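Local coordinates for maltose-binding protein MalE1 (Thermotoga maritima, PDB 6DTU) that binds maltotetraose and probably serves as the periplasmic receptor that delivers maltose-type sugars to a membrane transporter, at residues K4-S10 with E31-V37; N72-E76 with M267-K271; P124-L130 with I248-E252. All blocks are in the same frame, centred on the assembly; numbering follows the deposited sequence.

Interaction 1: residues K4-S10 with E31-V37. With GLC (alpha-D-glucopyranose), chain C.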
loop_
_atom_site.group_PDB
_atom_site.type_symbol
_atom_site.label_atom_id
_atom_site.label_comp_id
_atom_site.label_asym_id
_atom_site.label_seq_id
_atom_site.Cartn_x
_atom_site.Cartn_y
_atom_site.Cartn_z
ATOM N N LYS A 4 17.111 -21.074 12.771
ATOM C CA LYS A 4 15.754 -20.549 12.708
ATOM C C LYS A 4 15.723 -19.278 11.877
ATOM O O LYS A 4 16.628 -18.440 11.977
ATOM C CB LYS A 4 15.276 -20.215 14.129
ATOM C CG LYS A 4 13.873 -19.676 14.237
ATOM C CD LYS A 4 13.567 -19.456 15.713
ATOM C CE LYS A 4 12.216 -18.939 15.937
ATOM N NZ LYS A 4 11.944 -18.952 17.406
ATOM N N LEU A 5 14.673 -19.144 11.067
ATOM C CA LEU A 5 14.339 -17.892 10.391
ATOM C C LEU A 5 13.015 -17.374 10.915
ATOM O O LEU A 5 12.006 -18.094 10.905
ATOM C CB LEU A 5 14.213 -18.081 8.882
ATOM C CG LEU A 5 15.478 -18.511 8.130
ATOM C CD1 LEU A 5 15.157 -18.741 6.684
ATOM C CD2 LEU A 5 16.583 -17.473 8.324
ATOM N N THR A 6 13.024 -16.129 11.376
ATOM C CA THR A 6 11.823 -15.443 11.832
ATOM C C THR A 6 11.439 -14.373 10.822
ATOM O O THR A 6 12.295 -13.608 10.357
ATOM C CB THR A 6 12.070 -14.828 13.203
ATOM O OG1 THR A 6 12.385 -15.885 14.121
ATOM C CG2 THR A 6 10.795 -14.115 13.689
ATOM N N ILE A 7 10.153 -14.325 10.482
ATOM C CA ILE A 7 9.600 -13.387 9.514
ATOM C C ILE A 7 8.563 -12.545 10.228
ATOM O O ILE A 7 7.705 -13.094 10.928
ATOM C CB ILE A 7 8.887 -14.165 8.394
ATOM C CG1 ILE A 7 9.828 -15.178 7.740
ATOM C CG2 ILE A 7 8.286 -13.209 7.365
ATOM C CD1 ILE A 7 9.103 -16.168 6.838
ATOM N N TRP A 8 8.604 -11.231 10.017
ATOM C CA TRP A 8 7.532 -10.322 10.417
ATOM C C TRP A 8 6.726 -9.962 9.178
ATOM O O TRP A 8 7.291 -9.561 8.154
ATOM C CB TRP A 8 8.065 -9.015 11.022
ATOM C CG TRP A 8 8.731 -9.142 12.337
ATOM C CD1 TRP A 8 8.769 -10.260 13.145
ATOM C CD2 TRP A 8 9.450 -8.118 13.024
ATOM N NE1 TRP A 8 9.482 -9.987 14.285
ATOM C CE2 TRP A 8 9.896 -8.675 14.246
ATOM C CE3 TRP A 8 9.734 -6.770 12.743
ATOM C CZ2 TRP A 8 10.645 -7.942 15.170
ATOM C CZ3 TRP A 8 10.478 -6.043 13.662
ATOM C CH2 TRP A 8 10.916 -6.632 14.867
ATOM N N CYS A 9 5.421 -10.093 9.269
ATOM C CA CYS A 9 4.562 -9.717 8.153
ATOM C C CYS A 9 3.217 -9.299 8.710
ATOM O O CYS A 9 2.883 -9.579 9.866
ATOM C CB CYS A 9 4.402 -10.849 7.125
ATOM S SG CYS A 9 3.583 -12.319 7.759
ATOM N N SER A 10 2.433 -8.659 7.858
ATOM C CA SER A 10 1.094 -8.268 8.262
ATOM C C SER A 10 0.192 -9.497 8.343
ATOM O O SER A 10 0.574 -10.613 8.001
ATOM C CB SER A 10 0.511 -7.266 7.264
ATOM O OG SER A 10 -0.037 -7.952 6.155
ATOM N N GLU A 31 14.029 -24.200 11.131
ATOM C CA GLU A 31 12.779 -23.748 11.718
ATOM C C GLU A 31 12.381 -22.432 11.082
ATOM O O GLU A 31 13.218 -21.551 10.877
ATOM C CB GLU A 31 12.940 -23.558 13.224
ATOM C CG GLU A 31 11.648 -23.357 13.933
ATOM C CD GLU A 31 10.956 -24.706 14.107
ATOM O OE1 GLU A 31 11.673 -25.741 14.117
ATOM O OE2 GLU A 31 9.708 -24.734 14.222
ATOM N N VAL A 32 11.108 -22.299 10.738
ATOM C CA VAL A 32 10.606 -21.043 10.195
ATOM C C VAL A 32 9.456 -20.557 11.065
ATOM O O VAL A 32 8.504 -21.301 11.341
ATOM C CB VAL A 32 10.201 -21.161 8.714
ATOM C CG1 VAL A 32 9.802 -19.780 8.178
ATOM C CG2 VAL A 32 11.363 -21.756 7.881
ATOM N N GLU A 33 9.528 -19.302 11.475
ATOM C CA GLU A 33 8.569 -18.751 12.414
ATOM C C GLU A 33 7.979 -17.500 11.792
ATOM O O GLU A 33 8.714 -16.567 11.449
ATOM C CB GLU A 33 9.273 -18.419 13.716
ATOM C CG GLU A 33 8.428 -17.603 14.638
ATOM C CD GLU A 33 9.090 -17.445 15.962
ATOM O OE1 GLU A 33 9.428 -18.482 16.548
ATOM O OE2 GLU A 33 9.293 -16.296 16.394
ATOM N N VAL A 34 6.668 -17.493 11.620
ATOM C CA VAL A 34 5.982 -16.357 11.030
ATOM C C VAL A 34 5.262 -15.596 12.138
ATOM O O VAL A 34 4.321 -16.113 12.764
ATOM C CB VAL A 34 4.997 -16.814 9.942
ATOM C CG1 VAL A 34 4.313 -15.610 9.350
ATOM C CG2 VAL A 34 5.727 -17.640 8.861
ATOM N N GLN A 35 5.673 -14.346 12.343
ATOM C CA GLN A 35 5.163 -13.494 13.409
ATOM C C GLN A 35 4.356 -12.349 12.795
ATOM O O GLN A 35 4.914 -11.494 12.095
ATOM C CB GLN A 35 6.349 -12.909 14.177
ATOM C CG GLN A 35 5.997 -11.852 15.229
ATOM C CD GLN A 35 5.122 -12.378 16.334
ATOM O OE1 GLN A 35 5.578 -13.149 17.180
ATOM N NE2 GLN A 35 3.848 -11.996 16.318
ATOM N N TYR A 36 3.060 -12.308 13.108
ATOM C CA TYR A 36 2.215 -11.180 12.737
ATOM C C TYR A 36 2.700 -9.909 13.411
ATOM O O TYR A 36 2.974 -9.894 14.613
ATOM C CB TYR A 36 0.762 -11.431 13.168
ATOM C CG TYR A 36 -0.026 -10.128 13.335
ATOM C CD1 TYR A 36 -0.357 -9.335 12.228
ATOM C CD2 TYR A 36 -0.374 -9.653 14.595
ATOM C CE1 TYR A 36 -1.045 -8.142 12.365
ATOM C CE2 TYR A 36 -1.064 -8.457 14.734
ATOM C CZ TYR A 36 -1.391 -7.705 13.620
ATOM O OH TYR A 36 -2.076 -6.506 13.766
ATOM N N VAL A 37 2.817 -8.842 12.626
ATOM C CA VAL A 37 3.053 -7.495 13.141
ATOM C C VAL A 37 2.124 -6.565 12.372
ATOM O O VAL A 37 2.010 -6.667 11.147
ATOM C CB VAL A 37 4.527 -7.053 12.981
ATOM C CG1 VAL A 37 4.735 -5.666 13.531
ATOM C CG2 VAL A 37 5.490 -8.051 13.647
HETATM C C1 GLC C . -2.433 -5.044 5.410
HETATM C C2 GLC C . -1.693 -5.101 4.133
HETATM C C3 GLC C . -0.933 -3.864 3.878
HETATM C C4 GLC C . -1.825 -2.671 3.892
HETATM C C5 GLC C . -2.520 -2.539 5.274
HETATM C C6 GLC C . -3.522 -1.564 5.315
HETATM O O1 GLC C . -1.540 -4.992 6.476
HETATM O O2 GLC C . -0.794 -6.253 4.213
HETATM O O3 GLC C . -0.294 -4.027 2.560
HETATM O O4 GLC C . -1.043 -1.472 3.645
HETATM O O5 GLC C . -3.274 -3.864 5.467
HETATM O O6 GLC C . -3.983 -1.437 6.664
#
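Strand 4-9 runs parallel to strand 31-36, pairing without a break from Lys4 beside Glu31 to Cys9 beside Tyr36; the two axes come within 4.7 Å and diverge by 14°. Leu5, Ile7 and Cys9 each donate one backbone bond and accept another, straddling their neighbours in the other strand. The first four of these bonds, from Leu5 N to Glu31 O onward, are all 2.8 Å long; only Cys9 N to Gln35 O stretches, to 3.2 Å, and the last, Val37 N to Cys9 O, is 2.9 Å again. Side chains alternate between the two faces. On one, Ile7 CD1 lies 3.9 Å from Val32 CG1, and Ile7 also meets strand 58-62; Cys9 SG is 3.7 Å from Val34 CG1, and Leu17 of helix 14-28 touches both. On the other, the broad indole of Trp8 reaches helix 39-49. Val37 CG2 sits over one indole face, toward the rim and 3.7 Å from Trp8 CG, a CH-pi contact, while the CB and CG methylenes of Gln35 pass by CD1. A bend at chi2 (62°) turns the Gln35 amide away from strand 4-9, along its own strand, where NE2 donates to Tyr36 O, which restrains its rotation. Farther out, Lys4, its chain extended, makes a salt bridge to Glu33; the hydrogen bond within it is weak, and OE1 is less surely placed. With only a methyl at Glu33, as in an alanine, the Lys4 ammonium is likely to lose this carboxylate partner and turn more freely. At the sugar end, Ser10 OG accepts a bond from glucose O2 at 2.7 Å and is also held by Lys12 N and Gln13 OE1. Two adjacent parallel strands joined through helix 14-28 form a beta-alpha-beta crossover, a building unit of periplasmic binding proteins, here with a binding residue just beyond the carboxyl end of its first strand.

Interaction 2: residues N72-E76 with M267-K271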
loop_
_atom_site.group_PDB
_atom_site.type_symbol
_atom_site.label_atom_id
_atom_site.label_comp_id
_atom_site.label_asym_id
_atom_site.label_seq_id
_atom_site.Cartn_x
_atom_site.Cartn_y
_atom_site.Cartn_z
ATOM N N ASN A 72 20.489 3.371 6.441
ATOM C CA ASN A 72 20.757 3.096 7.848
ATOM C C ASN A 72 21.494 1.775 8.045
ATOM O O ASN A 72 21.788 1.415 9.191
ATOM C CB ASN A 72 19.454 3.046 8.660
ATOM C CG ASN A 72 18.687 4.371 8.672
ATOM O OD1 ASN A 72 19.214 5.428 8.332
ATOM N ND2 ASN A 72 17.417 4.302 9.071
ATOM N N GLY A 73 21.772 1.046 6.968
ATOM C CA GLY A 73 22.495 -0.209 7.060
ATOM C C GLY A 73 21.718 -1.347 7.698
ATOM O O GLY A 73 22.329 -2.275 8.242
ATOM N N LEU A 74 20.387 -1.331 7.607
ATOM C CA LEU A 74 19.580 -2.311 8.318
ATOM C C LEU A 74 19.049 -3.455 7.460
ATOM O O LEU A 74 18.659 -4.474 8.022
ATOM C CB LEU A 74 18.392 -1.640 9.008
ATOM C CG LEU A 74 18.741 -0.664 10.125
ATOM C CD1 LEU A 74 17.459 -0.170 10.725
ATOM C CD2 LEU A 74 19.583 -1.356 11.188
ATOM N N ILE A 75 18.992 -3.313 6.140
ATOM C CA ILE A 75 18.570 -4.401 5.257
ATOM C C ILE A 75 19.733 -4.729 4.338
ATOM O O ILE A 75 20.537 -3.860 3.986
ATOM C CB ILE A 75 17.250 -4.143 4.476
ATOM C CG1 ILE A 75 17.305 -2.795 3.746
ATOM C CG2 ILE A 75 16.042 -4.269 5.404
ATOM C CD1 ILE A 75 16.126 -2.546 2.831
ATOM N N GLU A 76 19.842 -6.020 3.985
ATOM C CA GLU A 76 21.006 -6.600 3.337
ATOM C C GLU A 76 20.849 -6.590 1.821
ATOM O O GLU A 76 19.789 -6.953 1.301
ATOM C CB GLU A 76 21.163 -8.037 3.814
ATOM C CG GLU A 76 22.360 -8.784 3.280
ATOM C CD GLU A 76 23.693 -8.300 3.852
ATOM O OE1 GLU A 76 23.685 -7.497 4.804
ATOM O OE2 GLU A 76 24.757 -8.768 3.363
ATOM N N MET A 267 12.411 -8.452 2.578
ATOM C CA MET A 267 13.690 -7.811 2.859
ATOM C C MET A 267 14.404 -8.578 3.960
ATOM O O MET A 267 13.761 -9.146 4.834
ATOM C CB MET A 267 13.477 -6.384 3.293
ATOM C CG MET A 267 13.006 -5.524 2.148
ATOM S SD MET A 267 12.131 -4.052 2.676
ATOM C CE MET A 267 10.494 -4.699 3.044
ATOM N N VAL A 268 15.738 -8.592 3.921
ATOM C CA VAL A 268 16.568 -9.368 4.840
ATOM C C VAL A 268 17.253 -8.422 5.824
ATOM O O VAL A 268 17.787 -7.383 5.427
ATOM C CB VAL A 268 17.601 -10.221 4.079
ATOM C CG1 VAL A 268 18.546 -10.931 5.065
ATOM C CG2 VAL A 268 16.891 -11.230 3.196
ATOM N N ASN A 269 17.226 -8.786 7.107
ATOM C CA ASN A 269 17.859 -7.996 8.161
ATOM C C ASN A 269 19.378 -8.101 8.037
ATOM O O ASN A 269 19.948 -9.180 8.237
ATOM C CB ASN A 269 17.418 -8.590 9.492
ATOM C CG ASN A 269 17.944 -7.840 10.713
ATOM O OD1 ASN A 269 18.738 -6.909 10.625
ATOM N ND2 ASN A 269 17.483 -8.265 11.876
ATOM N N ALA A 270 20.044 -6.966 7.765
ATOM C CA ALA A 270 21.498 -6.963 7.635
ATOM C C ALA A 270 22.204 -7.233 8.956
ATOM O O ALA A 270 23.403 -7.562 8.947
ATOM C CB ALA A 270 21.995 -5.643 7.047
ATOM N N LYS A 271 21.503 -7.112 10.076
ATOM C CA LYS A 271 22.113 -7.384 11.365
ATOM C C LYS A 271 21.913 -8.824 11.799
ATOM O O LYS A 271 22.442 -9.218 12.836
ATOM C CB LYS A 271 21.585 -6.438 12.442
ATOM C CG LYS A 271 21.650 -4.945 12.069
ATOM C CD LYS A 271 23.046 -4.499 11.701
ATOM C CE LYS A 271 23.066 -3.009 11.380
ATOM N NZ LYS A 271 24.401 -2.592 10.853
HETATM O O HOH W 1 23.290 0.191 11.122
HETATM O O HOH W 2 17.171 -6.997 2.036
#
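A single backbone bridge, Ile75 with Asn269, joins the loop after helix 66-71 to the segment where strand 260-268 runs out, at the end of a strand of the mixed sheet that also holds strand 4-9. Two turn motifs shape the partners. Gly73 closes helix 66-71 in a Schellman motif; its positive phi (71°) is strained for residues with a CB, which suits a glycine. Asn269 makes an Asx turn, its OD1 accepting from Lys271 N at 2.8 Å, and with CG anti to the backbone N (chi1 -177°) the amide also sends ND2 to Ala56 O. Two bonds flank the bridge. Glu76 N donates to Val268 O at 2.9 Å, and Ala270 N to Leu74 O at the same 2.9 Å, the latter arriving from above the carbonyl plane, 52° out of it, as the chain turns away from the strand. Val268 O is met a second time by the CA-H of Ile75. Around this frame the side chains divide by character. Ile75 puts its CG2 methyl 3.9 Å from Met267 CB, an apolar pair on the buried side, and Val268 packs under helix 275-286. The small methyl of Ala270 points at the other segment and fits between Gly73 O and Glu76 OE1, with CB 3.4 Å from the latter. That carboxylate is turned back by a bend at chi2, and OE1 is paired with Lys275 in a salt bridge. A water joins Glu76 O and Val268 N, accepting from the latter. At the outer end the long, flexible chain of Lys271 reaches across to the helix terminus: NZ makes a weak bond to Gly73 O at 3.3 Å and donates to a second water, 3.0 Å from NZ, which in turn donates to Asn72 O.

Interaction 3: residues P124-L130 with I248-E252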
loop_
_atom_site.group_PDB
_atom_site.type_symbol
_atom_site.label_atom_id
_atom_site.label_comp_id
_atom_site.label_asym_id
_atom_site.label_seq_id
_atom_site.Cartn_x
_atom_site.Cartn_y
_atom_site.Cartn_z
ATOM N N PRO A 124 -19.998 3.901 -10.163
ATOM C CA PRO A 124 -20.041 5.269 -10.683
ATOM C C PRO A 124 -18.817 5.565 -11.529
ATOM O O PRO A 124 -17.727 5.038 -11.298
ATOM C CB PRO A 124 -20.036 6.127 -9.410
ATOM C CG PRO A 124 -19.330 5.260 -8.408
ATOM C CD PRO A 124 -19.813 3.877 -8.700
ATOM N N LYS A 125 -19.014 6.420 -12.529
ATOM C CA LYS A 125 -17.936 6.815 -13.422
ATOM C C LYS A 125 -17.290 8.134 -13.020
ATOM O O LYS A 125 -16.140 8.385 -13.396
ATOM C CB LYS A 125 -18.477 6.941 -14.853
ATOM C CG LYS A 125 -17.447 6.692 -15.951
ATOM C CD LYS A 125 -17.896 7.319 -17.267
ATOM C CE LYS A 125 -17.323 6.595 -18.472
ATOM N NZ LYS A 125 -15.841 6.733 -18.582
ATOM N N THR A 126 -17.999 8.980 -12.275
ATOM C CA THR A 126 -17.470 10.245 -11.795
ATOM C C THR A 126 -17.694 10.356 -10.298
ATOM O O THR A 126 -18.520 9.646 -9.718
ATOM C CB THR A 126 -18.135 11.441 -12.479
ATOM O OG1 THR A 126 -19.503 11.514 -12.068
ATOM C CG2 THR A 126 -18.071 11.301 -13.982
ATOM N N MET A 127 -16.907 11.238 -9.674
ATOM C CA MET A 127 -17.078 11.513 -8.251
ATOM C C MET A 127 -18.421 12.176 -7.983
ATOM O O MET A 127 -19.039 11.929 -6.943
ATOM C CB MET A 127 -15.908 12.355 -7.729
ATOM C CG MET A 127 -14.577 11.580 -7.526
ATOM S SD MET A 127 -14.665 10.198 -6.340
ATOM C CE MET A 127 -15.135 11.020 -4.807
ATOM N N ASP A 128 -18.901 12.998 -8.916
ATOM C CA ASP A 128 -20.239 13.567 -8.774
ATOM C C ASP A 128 -21.296 12.474 -8.717
ATOM O O ASP A 128 -22.228 12.539 -7.904
ATOM C CB ASP A 128 -20.542 14.551 -9.909
ATOM C CG ASP A 128 -19.830 15.887 -9.735
ATOM O OD1 ASP A 128 -19.569 16.281 -8.584
ATOM O OD2 ASP A 128 -19.591 16.581 -10.740
ATOM N N GLU A 129 -21.156 11.451 -9.563
ATOM C CA GLU A 129 -22.068 10.314 -9.519
ATOM C C GLU A 129 -21.878 9.510 -8.240
ATOM O O GLU A 129 -22.858 9.084 -7.615
ATOM C CB GLU A 129 -21.818 9.439 -10.747
ATOM C CG GLU A 129 -22.884 8.414 -11.070
ATOM C CD GLU A 129 -22.405 7.397 -12.094
ATOM O OE1 GLU A 129 -21.432 7.702 -12.820
ATOM O OE2 GLU A 129 -22.998 6.297 -12.173
ATOM N N LEU A 130 -20.627 9.316 -7.814
ATOM C CA LEU A 130 -20.391 8.591 -6.572
ATOM C C LEU A 130 -21.030 9.312 -5.393
ATOM O O LEU A 130 -21.663 8.680 -4.540
ATOM C CB LEU A 130 -18.887 8.345 -6.363
ATOM C CG LEU A 130 -18.436 7.645 -5.069
ATOM C CD1 LEU A 130 -17.159 6.860 -5.298
ATOM C CD2 LEU A 130 -18.214 8.623 -3.907
ATOM N N ILE A 248 -10.938 4.417 -9.382
ATOM C CA ILE A 248 -11.605 5.481 -8.632
ATOM C C ILE A 248 -12.280 6.403 -9.631
ATOM O O ILE A 248 -11.704 6.678 -10.705
ATOM C CB ILE A 248 -10.597 6.247 -7.766
ATOM C CG1 ILE A 248 -9.920 5.294 -6.773
ATOM C CG2 ILE A 248 -11.262 7.440 -7.052
ATOM C CD1 ILE A 248 -8.684 5.895 -6.099
ATOM N N PRO A 249 -13.513 6.840 -9.389
ATOM C CA PRO A 249 -14.189 7.696 -10.365
ATOM C C PRO A 249 -13.377 8.956 -10.629
ATOM O O PRO A 249 -12.672 9.453 -9.748
ATOM C CB PRO A 249 -15.523 8.011 -9.681
ATOM C CG PRO A 249 -15.758 6.812 -8.763
ATOM C CD PRO A 249 -14.394 6.446 -8.274
ATOM N N ASP A 250 -13.435 9.437 -11.877
ATOM C CA ASP A 250 -12.712 10.645 -12.247
ATOM C C ASP A 250 -13.117 11.787 -11.327
ATOM O O ASP A 250 -14.294 11.941 -10.988
ATOM C CB ASP A 250 -13.027 11.050 -13.692
ATOM C CG ASP A 250 -12.423 10.111 -14.731
ATOM O OD1 ASP A 250 -11.387 9.452 -14.473
ATOM O OD2 ASP A 250 -13.011 10.030 -15.831
ATOM N N LEU A 251 -12.132 12.595 -10.920
ATOM C CA LEU A 251 -12.408 13.676 -9.977
ATOM C C LEU A 251 -13.317 14.719 -10.603
ATOM O O LEU A 251 -14.169 15.317 -9.928
ATOM C CB LEU A 251 -11.100 14.305 -9.519
ATOM C CG LEU A 251 -10.033 13.282 -9.146
ATOM C CD1 LEU A 251 -8.789 14.025 -8.688
ATOM C CD2 LEU A 251 -10.575 12.343 -8.069
ATOM N N GLU A 252 -13.106 14.982 -11.884
ATOM C CA GLU A 252 -13.972 15.825 -12.694
ATOM C C GLU A 252 -13.691 15.470 -14.142
ATOM O O GLU A 252 -12.815 14.636 -14.417
ATOM C CB GLU A 252 -13.732 17.325 -12.419
ATOM C CG GLU A 252 -12.350 17.862 -12.758
ATOM C CD GLU A 252 -12.243 19.363 -12.522
ATOM O OE1 GLU A 252 -12.102 19.780 -11.353
ATOM O OE2 GLU A 252 -12.312 20.125 -13.509
HETATM O O HOH W 3 -13.504 8.214 -17.583
HETATM O O HOH W 4 -17.036 14.349 -10.795
#
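Pro249 wedges against the N-cap turn of helix 127-140, and this is the tightly packed half of the contact. The helix begins at Thr126, whose OG1 accepts from Glu129 N at 3.0 Å, a capping bond that a threonine hydroxyl is well placed to make; the Glu129 carboxylate reaches back to Lys125 N. The compact proline ring fits close to the backbone here: its CB is 3.3 Å from Thr126 C, and its CG lies 3.7 Å from Leu130 CD1 and 3.9 Å from Pro124 CG. Leu113 of strand 112-116 touches Pro124, Leu130 and Pro249. The flexible Met127 chain, bent at chi2 and chi3, crosses Pro249 at about a right angle, and its CG rests on Leu251 CD2. Two backbone bonds fasten the segments: Met127 N to Asp250 O at 3.0 Å, and the longer Asp250 N to Lys125 O. Toward solvent the contact is looser. Lys125 NZ and Asp250 OD2, opposite in charge, stand 5.1 Å apart with a water between them, accepting from one and donating to the other. Another water accepts from Asp128 N and donates to Leu251 O, 3.1 Å away.

In the fold
The three contacts mark the two lobes of a periplasmic binding protein fold that closes around its sugar. Interactions 1 and 2 belong to one lobe and reach the same mixed sheet; their centres are 16 Å apart and their nearest atoms about 7 Å, so they do not touch. Interaction 3 lies on the other side of the chain's centre, 41 and 43 Å from them between centres, although both its segments fall in sequence between the two of interaction 2: the chain leaves the first lobe and returns. Interaction 1 alone binds glucose directly, while the side chains of Met267 and Ile248 stay about 9 and 13 Å from a bound glucose.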